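Local structure of A197 (2C0N) at residues A[35-38]-A[39-42]; A[41-44]-A[45-49]. The protein adopts the GT-A glycosyltransferase fold and probably transfers a sugar from an activated donor to an acceptor that is not identified. All blocks are in the same frame, centred on the assembly; numbering follows the deposited sequence.

Overall arrangement
Both interactions lie on helix 37-50, one after the other along the chain, with centres 10 Å apart. Interaction 1 covers the N-cap and first turn, entered from the loop that follows strand 28-31; interaction 2 continues through the next two turns. Arg41 and Glu42 belong to both, so they sit where the opening turn passes into the body of the helix. One face of the helix packs on the parallel strands 3-8, 28-31 and 56-60, as helices do in the Rossmann-like half of a GT-A fold. Its first turns also carry polar side chains to helix 150-158 and to the loop around residues 133-138.

Interaction 1: A[35-38]-A[39-42]; sequences NHVA and VQRE
The first turn of helix 37-50 starts at His36, the N-cap residue, whose carbonyl O faces the amides of Val39 and Gln40. Both bonds are weak: Val39 N lies 3.0 Å from His36 O but at a bent N-H...O angle of 130°, while Gln40 N is straighter and longer. Regular i to i+4 bonding is established one residue later, where Arg41 N gives a 2.9 Å bond to Val37 O and Glu42 N follows on Ala38 O.

The main side-chain contact pairs Val37 with Arg41, one turn on, the two running side by side. With CG2 of Val37 anti to the backbone N, this methyl lies over one face of the guanidinium, 3.4 Å above its plane and toward the rim; CG2 is 3.7 Å from Arg41 NH2. A branched apolar residue suits this place because it covers a flat cation while NE and NH2 keep their N-H groups for acids outside the turn: NE forms a salt bridge with Glu150, NH2 one with Asp61, and Phe59 adds a cation-pi contact. Two acidic partners should fix the rotation of the guanidinium.

Gln40 leans back along the turn, bringing OE1 to 3.4 Å from Val37 CA. Its amide NE2 donates to the backbone carbonyls of Ser9 and Ser32, tying the helix start to the residues just past strands 3-8 and 28-31. Before the cap, Asn35 OD1 approaches Val39 CG1 at 4.0 Å, a loose contact. Small Ala38 fits a buried spot against Glu150, and Glu42 accepts hydrogen bonds from the backbone N of Phe136 at OE1 and of Ala135 at OE2. The whole is a helix N-terminus after a strand-to-helix loop, as in the nucleotide-binding half of GT-A glycosyltransferases.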
loop_
_atom_site.group_PDB
_atom_site.type_symbol
_atom_site.label_atom_id
_atom_site.label_comp_id
_atom_site.label_asym_id
_atom_site.label_seq_id
_atom_site.Cartn_x
_atom_site.Cartn_y
_atom_site.Cartn_z
ATOM N N ASN A 35 13.802 -5.968 -13.660
ATOM C CA ASN A 35 14.051 -5.660 -15.056
ATOM C C ASN A 35 12.785 -5.643 -15.921
ATOM O O ASN A 35 12.626 -4.827 -16.821
ATOM C CB ASN A 35 15.068 -6.675 -15.627
ATOM C CG ASN A 35 15.969 -7.296 -14.526
ATOM O OD1 ASN A 35 15.481 -7.814 -13.497
ATOM N ND2 ASN A 35 17.282 -7.221 -14.735
ATOM N N HIS A 36 11.887 -6.573 -15.651
ATOM C CA HIS A 36 10.732 -6.751 -16.497
ATOM C C HIS A 36 9.708 -7.536 -15.714
ATOM O O HIS A 36 10.068 -8.304 -14.814
ATOM C CB HIS A 36 11.139 -7.498 -17.767
ATOM C CG HIS A 36 10.013 -7.736 -18.722
ATOM N ND1 HIS A 36 9.820 -6.983 -19.863
ATOM C CD2 HIS A 36 9.046 -8.670 -18.727
ATOM C CE1 HIS A 36 8.755 -7.429 -20.505
ATOM N NE2 HIS A 36 8.254 -8.445 -19.822
ATOM N N VAL A 37 8.440 -7.370 -16.053
ATOM C CA VAL A 37 7.363 -8.089 -15.333
ATOM C C VAL A 37 7.526 -9.614 -15.399
ATOM O O VAL A 37 7.186 -10.335 -14.472
ATOM C CB VAL A 37 5.950 -7.630 -15.790
ATOM C CG1 VAL A 37 5.692 -7.950 -17.227
ATOM C CG2 VAL A 37 4.879 -8.224 -14.909
ATOM N N ALA A 38 8.072 -10.115 -16.495
ATOM C CA ALA A 38 8.292 -11.555 -16.619
ATOM C C ALA A 38 9.237 -12.069 -15.536
ATOM O O ALA A 38 9.071 -13.182 -15.026
ATOM C CB ALA A 38 8.794 -11.943 -18.016
ATOM N N VAL A 39 10.222 -11.259 -15.168
ATOM C CA VAL A 39 11.137 -11.648 -14.107
ATOM C C VAL A 39 10.393 -11.675 -12.785
ATOM O O VAL A 39 10.578 -12.576 -11.970
ATOM C CB VAL A 39 12.321 -10.668 -13.997
ATOM C CG1 VAL A 39 13.223 -11.056 -12.829
ATOM C CG2 VAL A 39 13.113 -10.592 -15.319
ATOM N N GLN A 40 9.528 -10.696 -12.552
ATOM C CA GLN A 40 8.702 -10.725 -11.324
ATOM C C GLN A 40 7.791 -11.939 -11.285
ATOM O O GLN A 40 7.611 -12.558 -10.234
ATOM C CB GLN A 40 7.855 -9.454 -11.210
ATOM C CG GLN A 40 8.648 -8.176 -11.107
ATOM C CD GLN A 40 7.763 -6.957 -11.180
ATOM O OE1 GLN A 40 7.111 -6.721 -12.182
ATOM N NE2 GLN A 40 7.751 -6.170 -10.119
ATOM N N ARG A 41 7.192 -12.307 -12.413
ATOM C CA ARG A 41 6.309 -13.471 -12.427
ATOM C C ARG A 41 7.059 -14.774 -12.188
ATOM O O ARG A 41 6.556 -15.679 -11.540
ATOM C CB ARG A 41 5.506 -13.554 -13.721
ATOM C CG ARG A 41 4.658 -12.364 -13.976
ATOM C CD ARG A 41 3.603 -12.654 -14.983
ATOM N NE ARG A 41 2.948 -11.445 -15.467
ATOM C CZ ARG A 41 2.043 -10.761 -14.789
ATOM N NH1 ARG A 41 1.700 -11.136 -13.572
ATOM N NH2 ARG A 41 1.491 -9.675 -15.317
ATOM N N GLU A 42 8.278 -14.875 -12.677
ATOM C CA GLU A 42 9.077 -16.057 -12.384
ATOM C C GLU A 42 9.456 -16.150 -10.913
ATOM O O GLU A 42 9.463 -17.216 -10.346
ATOM C CB GLU A 42 10.339 -16.068 -13.230
ATOM C CG GLU A 42 10.972 -17.438 -13.350
ATOM C CD GLU A 42 10.160 -18.344 -14.206
ATOM O OE1 GLU A 42 9.888 -17.980 -15.355
ATOM O OE2 GLU A 42 9.735 -19.395 -13.713
#

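Interaction 2: A[41-44]-A[45-49]; sequences REIA and LDMFL
Four successive i to i+4 backbone bonds join 41-44 to 45-49: Leu45 N to Arg41 O, Asp46 N to Glu42 O, Met47 N to Ile43 O and Phe48 N to Ala44 O. All are nearly straight at hydrogen, between 168° and 173°, and the last is the shortest at 2.8 Å.

Among the apolar contacts, Ile43 and Met47 (present as selenomethionine) lie side by side, with CG2 of Ile43 4.0 Å from SE of Met47. Both apolar chains suit a face turned to the sheet: Ile43 rests on Leu31 and on His192 of the second subunit, while the longer Met47 reaches Val29 and Phe6. Ala44 and Phe48 face strands 3-8 and 56-60, so the helix covers the parallel sheet as in a Rossmann-like α/β layer; small alanine lets the backbone come close, while the side chain of Phe48 reaches Phe6 and Leu57, and its ring makes a cation-pi contact with Arg125.

Toward loop 133-136, buried Leu45 packs on Ala135, its CD2 3.7 Å from Glu42 OE2, the two chains running alongside. Asp46, its CG beside the backbone N (chi1 -73°), turns back over the preceding turn, with CG 3.4 Å from Glu42 O. Its OD1 stands 4.6 Å from Glu42 OE2, a like-charge approach probably eased by Arg133, salt-bridged to OD1, and by the backbone N atoms of Ala135 and Phe136, which hold the Glu42 carboxylate.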
loop_
_atom_site.group_PDB
_atom_site.type_symbol
_atom_site.label_atom_id
_atom_site.label_comp_id
_atom_site.label_asym_id
_atom_site.label_seq_id
_atom_site.Cartn_x
_atom_site.Cartn_y
_atom_site.Cartn_z
ATOM N N ARG A 41 7.192 -12.307 -12.413
ATOM C CA ARG A 41 6.309 -13.471 -12.427
ATOM C C ARG A 41 7.059 -14.774 -12.188
ATOM O O ARG A 41 6.556 -15.679 -11.540
ATOM C CB ARG A 41 5.506 -13.554 -13.721
ATOM C CG ARG A 41 4.658 -12.364 -13.976
ATOM C CD ARG A 41 3.603 -12.654 -14.983
ATOM N NE ARG A 41 2.948 -11.445 -15.467
ATOM C CZ ARG A 41 2.043 -10.761 -14.789
ATOM N NH1 ARG A 41 1.700 -11.136 -13.572
ATOM N NH2 ARG A 41 1.491 -9.675 -15.317
ATOM N N GLU A 42 8.278 -14.875 -12.677
ATOM C CA GLU A 42 9.077 -16.057 -12.384
ATOM C C GLU A 42 9.456 -16.150 -10.913
ATOM O O GLU A 42 9.463 -17.216 -10.346
ATOM C CB GLU A 42 10.339 -16.068 -13.230
ATOM C CG GLU A 42 10.972 -17.438 -13.350
ATOM C CD GLU A 42 10.160 -18.344 -14.206
ATOM O OE1 GLU A 42 9.888 -17.980 -15.355
ATOM O OE2 GLU A 42 9.735 -19.395 -13.713
ATOM N N ILE A 43 9.859 -15.036 -10.313
ATOM C CA ILE A 43 10.131 -14.981 -8.882
ATOM C C ILE A 43 8.900 -15.433 -8.113
ATOM O O ILE A 43 8.996 -16.242 -7.189
ATOM C CB ILE A 43 10.509 -13.544 -8.472
ATOM C CG1 ILE A 43 11.905 -13.210 -8.985
ATOM C CG2 ILE A 43 10.444 -13.337 -6.931
ATOM C CD1 ILE A 43 12.233 -11.764 -8.933
ATOM N N ALA A 44 7.735 -14.917 -8.505
ATOM C CA ALA A 44 6.455 -15.302 -7.868
ATOM C C ALA A 44 6.257 -16.816 -7.895
ATOM O O ALA A 44 5.996 -17.399 -6.855
ATOM C CB ALA A 44 5.306 -14.641 -8.541
ATOM N N LEU A 45 6.370 -17.431 -9.082
ATOM C CA LEU A 45 6.304 -18.903 -9.230
ATOM C C LEU A 45 7.279 -19.654 -8.313
ATOM O O LEU A 45 6.910 -20.598 -7.639
ATOM C CB LEU A 45 6.562 -19.307 -10.678
ATOM C CG LEU A 45 6.437 -20.793 -11.014
ATOM C CD1 LEU A 45 5.083 -21.367 -10.559
ATOM C CD2 LEU A 45 6.662 -21.046 -12.508
ATOM N N ASP A 46 8.529 -19.221 -8.275
ATOM C CA ASP A 46 9.511 -19.820 -7.372
ATOM C C ASP A 46 9.130 -19.755 -5.896
ATOM O O ASP A 46 9.314 -20.723 -5.156
ATOM C CB ASP A 46 10.850 -19.136 -7.542
ATOM C CG ASP A 46 11.532 -19.513 -8.822
ATOM O OD1 ASP A 46 11.110 -20.483 -9.468
ATOM O OD2 ASP A 46 12.512 -18.815 -9.174
HETATM N N MSE A 47 8.694 -18.592 -5.451
HETATM C CA MSE A 47 8.260 -18.430 -4.073
HETATM C C MSE A 47 7.004 -19.289 -3.801
HETATM O O MSE A 47 6.951 -20.031 -2.836
HETATM C CB MSE A 47 7.958 -16.970 -3.776
HETATM C CG MSE A 47 9.216 -16.051 -3.729
HETATM SE SE MSE A 47 8.655 -14.208 -3.459
HETATM C CE MSE A 47 7.900 -14.454 -1.646
ATOM N N PHE A 48 6.023 -19.196 -4.687
ATOM C CA PHE A 48 4.770 -19.945 -4.519
ATOM C C PHE A 48 4.997 -21.425 -4.356
ATOM O O PHE A 48 4.416 -22.045 -3.451
ATOM C CB PHE A 48 3.839 -19.704 -5.700
ATOM C CG PHE A 48 2.630 -20.566 -5.671
ATOM C CD1 PHE A 48 1.572 -20.262 -4.837
ATOM C CD2 PHE A 48 2.562 -21.710 -6.444
ATOM C CE1 PHE A 48 0.447 -21.105 -4.780
ATOM C CE2 PHE A 48 1.428 -22.534 -6.408
ATOM C CZ PHE A 48 0.391 -22.246 -5.574
ATOM N N LEU A 49 5.825 -22.004 -5.222
ATOM C CA LEU A 49 6.020 -23.458 -5.217
ATOM C C LEU A 49 6.591 -23.941 -3.882
ATOM O O LEU A 49 6.303 -25.047 -3.451
ATOM C CB LEU A 49 6.895 -23.916 -6.384
ATOM C CG LEU A 49 6.213 -23.795 -7.758
ATOM C CD1 LEU A 49 7.201 -23.938 -8.886
ATOM C CD2 LEU A 49 5.085 -24.803 -7.905
#